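Local coordinates for protein parvulin 42 (PDB 6GMP) that probably catalyses cis-trans isomerisation of peptidyl-prolyl bonds through this parvulin-type PPIase domain, one piece of a longer protein, at residues Y9-K14 and Q64-F69. Residues are numbered along the deposited sequence; the frame is centred on the assembly and turned at random.
Sequences YHVLVK and QVVRDF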
loop_
_atom_site.group_PDB
_atom_site.type_symbol
_atom_site.label_atom_id
_atom_site.label_comp_id
_atom_site.label_asym_id
_atom_site.label_seq_id
_atom_site.Cartn_x
_atom_site.Cartn_y
_atom_site.Cartn_z
ATOM N N TYR A 9 5.786 -5.435 -1.139
ATOM C CA TYR A 9 4.416 -5.577 -0.660
ATOM C C TYR A 9 3.804 -4.181 -0.652
ATOM O O TYR A 9 4.527 -3.187 -0.665
ATOM C CB TYR A 9 4.371 -6.097 0.779
ATOM C CG TYR A 9 4.554 -7.581 0.964
ATOM C CD1 TYR A 9 5.693 -8.231 0.514
ATOM C CD2 TYR A 9 3.579 -8.335 1.617
ATOM C CE1 TYR A 9 5.855 -9.589 0.702
ATOM C CE2 TYR A 9 3.733 -9.691 1.804
ATOM C CZ TYR A 9 4.869 -10.314 1.344
ATOM O OH TYR A 9 5.014 -11.667 1.537
ATOM N N HIS A 10 2.480 -4.090 -0.611
ATOM C CA HIS A 10 1.871 -2.779 -0.380
ATOM C C HIS A 10 0.584 -2.851 0.429
ATOM O O HIS A 10 -0.034 -3.911 0.561
ATOM C CB HIS A 10 1.692 -1.968 -1.683
ATOM C CG HIS A 10 0.495 -2.338 -2.506
ATOM N ND1 HIS A 10 -0.055 -1.473 -3.425
ATOM C CD2 HIS A 10 -0.248 -3.469 -2.567
ATOM C CE1 HIS A 10 -1.087 -2.047 -4.014
ATOM N NE2 HIS A 10 -1.227 -3.259 -3.514
ATOM N N VAL A 11 0.251 -1.709 1.018
ATOM C CA VAL A 11 -1.068 -1.427 1.554
ATOM C C VAL A 11 -1.707 -0.435 0.599
ATOM O O VAL A 11 -1.064 0.549 0.205
ATOM C CB VAL A 11 -0.980 -0.728 2.925
ATOM C CG1 VAL A 11 -2.358 -0.256 3.395
ATOM C CG2 VAL A 11 -0.378 -1.640 3.958
ATOM N N LEU A 12 -2.969 -0.671 0.248
ATOM C CA LEU A 12 -3.722 0.245 -0.612
ATOM C C LEU A 12 -4.947 0.773 0.122
ATOM O O LEU A 12 -5.767 0.001 0.603
ATOM C CB LEU A 12 -4.167 -0.451 -1.902
ATOM C CG LEU A 12 -4.889 0.440 -2.910
ATOM C CD1 LEU A 12 -3.980 1.502 -3.496
ATOM C CD2 LEU A 12 -5.477 -0.397 -4.036
ATOM N N VAL A 13 -5.045 2.094 0.190
ATOM C CA VAL A 13 -6.201 2.776 0.743
ATOM C C VAL A 13 -6.895 3.463 -0.425
ATOM O O VAL A 13 -6.337 4.358 -1.051
ATOM C CB VAL A 13 -5.776 3.798 1.821
ATOM C CG1 VAL A 13 -6.977 4.544 2.366
ATOM C CG2 VAL A 13 -5.041 3.088 2.952
ATOM N N LYS A 14 -8.112 3.038 -0.725
ATOM C CA LYS A 14 -8.845 3.557 -1.867
ATOM C C LYS A 14 -9.598 4.812 -1.482
ATOM O O LYS A 14 -9.686 5.184 -0.309
ATOM C CB LYS A 14 -9.798 2.483 -2.399
ATOM C CG LYS A 14 -9.075 1.311 -3.011
ATOM C CD LYS A 14 -10.032 0.326 -3.655
ATOM C CE LYS A 14 -9.277 -0.830 -4.265
ATOM N NZ LYS A 14 -10.113 -1.565 -5.256
ATOM N N GLN A 64 0.886 -6.789 9.209
ATOM C CA GLN A 64 -0.118 -6.361 10.181
ATOM C C GLN A 64 -0.958 -5.206 9.644
ATOM O O GLN A 64 -2.186 -5.226 9.740
ATOM C CB GLN A 64 0.527 -5.951 11.495
ATOM C CG GLN A 64 -0.478 -5.608 12.593
ATOM C CD GLN A 64 -1.330 -6.793 12.983
ATOM O OE1 GLN A 64 -0.818 -7.883 13.237
ATOM N NE2 GLN A 64 -2.645 -6.592 13.019
ATOM N N VAL A 65 -0.315 -4.204 9.056
ATOM C CA VAL A 65 -1.077 -3.078 8.556
ATOM C C VAL A 65 -1.823 -3.447 7.273
ATOM O O VAL A 65 -2.913 -2.946 7.038
ATOM C CB VAL A 65 -0.238 -1.795 8.398
ATOM C CG1 VAL A 65 0.200 -1.296 9.780
ATOM C CG2 VAL A 65 0.954 -2.013 7.508
ATOM N N VAL A 66 -1.290 -4.363 6.466
ATOM C CA VAL A 66 -2.032 -4.872 5.313
ATOM C C VAL A 66 -3.328 -5.538 5.780
ATOM O O VAL A 66 -4.419 -5.264 5.267
ATOM C CB VAL A 66 -1.201 -5.901 4.503
ATOM C CG1 VAL A 66 -2.055 -6.528 3.410
ATOM C CG2 VAL A 66 0.075 -5.262 3.907
ATOM N N ARG A 67 -3.199 -6.432 6.762
ATOM C CA ARG A 67 -4.353 -7.150 7.290
ATOM C C ARG A 67 -5.414 -6.217 7.876
ATOM O O ARG A 67 -6.601 -6.480 7.735
ATOM C CB ARG A 67 -3.929 -8.174 8.339
ATOM C CG ARG A 67 -3.139 -9.303 7.760
ATOM C CD ARG A 67 -2.544 -10.158 8.836
ATOM N NE ARG A 67 -1.808 -11.285 8.268
ATOM C CZ ARG A 67 -1.033 -12.097 8.970
ATOM N NH1 ARG A 67 -0.909 -11.940 10.280
ATOM N NH2 ARG A 67 -0.398 -13.077 8.357
ATOM N N ASP A 68 -4.974 -5.130 8.502
ATOM C CA ASP A 68 -5.895 -4.215 9.177
ATOM C C ASP A 68 -6.517 -3.183 8.240
ATOM O O ASP A 68 -7.640 -2.741 8.477
ATOM C CB ASP A 68 -5.189 -3.489 10.325
ATOM C CG ASP A 68 -4.810 -4.413 11.474
ATOM O OD1 ASP A 68 -5.337 -5.545 11.554
ATOM O OD2 ASP A 68 -3.969 -3.986 12.287
ATOM N N PHE A 69 -5.815 -2.811 7.169
ATOM C CA PHE A 69 -6.191 -1.619 6.408
ATOM C C PHE A 69 -6.221 -1.753 4.885
ATOM O O PHE A 69 -6.889 -0.953 4.241
ATOM C CB PHE A 69 -5.286 -0.427 6.752
ATOM C CG PHE A 69 -5.392 0.037 8.178
ATOM C CD1 PHE A 69 -6.488 0.786 8.606
ATOM C CD2 PHE A 69 -4.389 -0.245 9.092
ATOM C CE1 PHE A 69 -6.578 1.222 9.913
ATOM C CE2 PHE A 69 -4.475 0.192 10.400
ATOM C CZ PHE A 69 -5.571 0.926 10.813
#
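Val11 of strand 9-13 meets helix segment 64-69 chiefly through CG2, which lies 3.7 Å from CG2 of Val66. At the start of the segment, Gln64 faces outward and donates an N-H of NE2 to OD2 of Asp68 in a nearly straight bond (3.0 Å, 173°), reaching the syn side from above the carboxylate plane; this polar i to i+4 link suits the outer face of the helix. Val65, in one of its two conformers, adds a CG2 contact to Val11 CG2 at 3.8 Å. Val66 follows with the closest approach, its CG2 sitting 3.6 Å from His10 O. With CG1 anti to the backbone N (chi1 173°), Val66 sets CG2 anti to its own carbonyl carbon, where it meets the strand. Small branched valines suit both surfaces here, because the Val11 and Val66 CA atoms are just 5.2 Å apart. Phe69 makes a looser contact through its CB, 4.5 Å from Val11 CG1, while its ring heads away from the strand to Ile47. Just past it, Ser70 OG bonds Leu12 N and Glu71 OE1 bonds Lys14 N, clasping the strand's end. Segment 64-69 runs at 26° to strand 9-13 in the same N-to-C sense, flanking it diagonally on the side where His10 and Leu12 carbonyls point, while helix 37-49 packs on Val11 and Val13; the strand lies between 80-84 and 114-120, and His10 ND1 is hydrogen-bonded to His116 ND1.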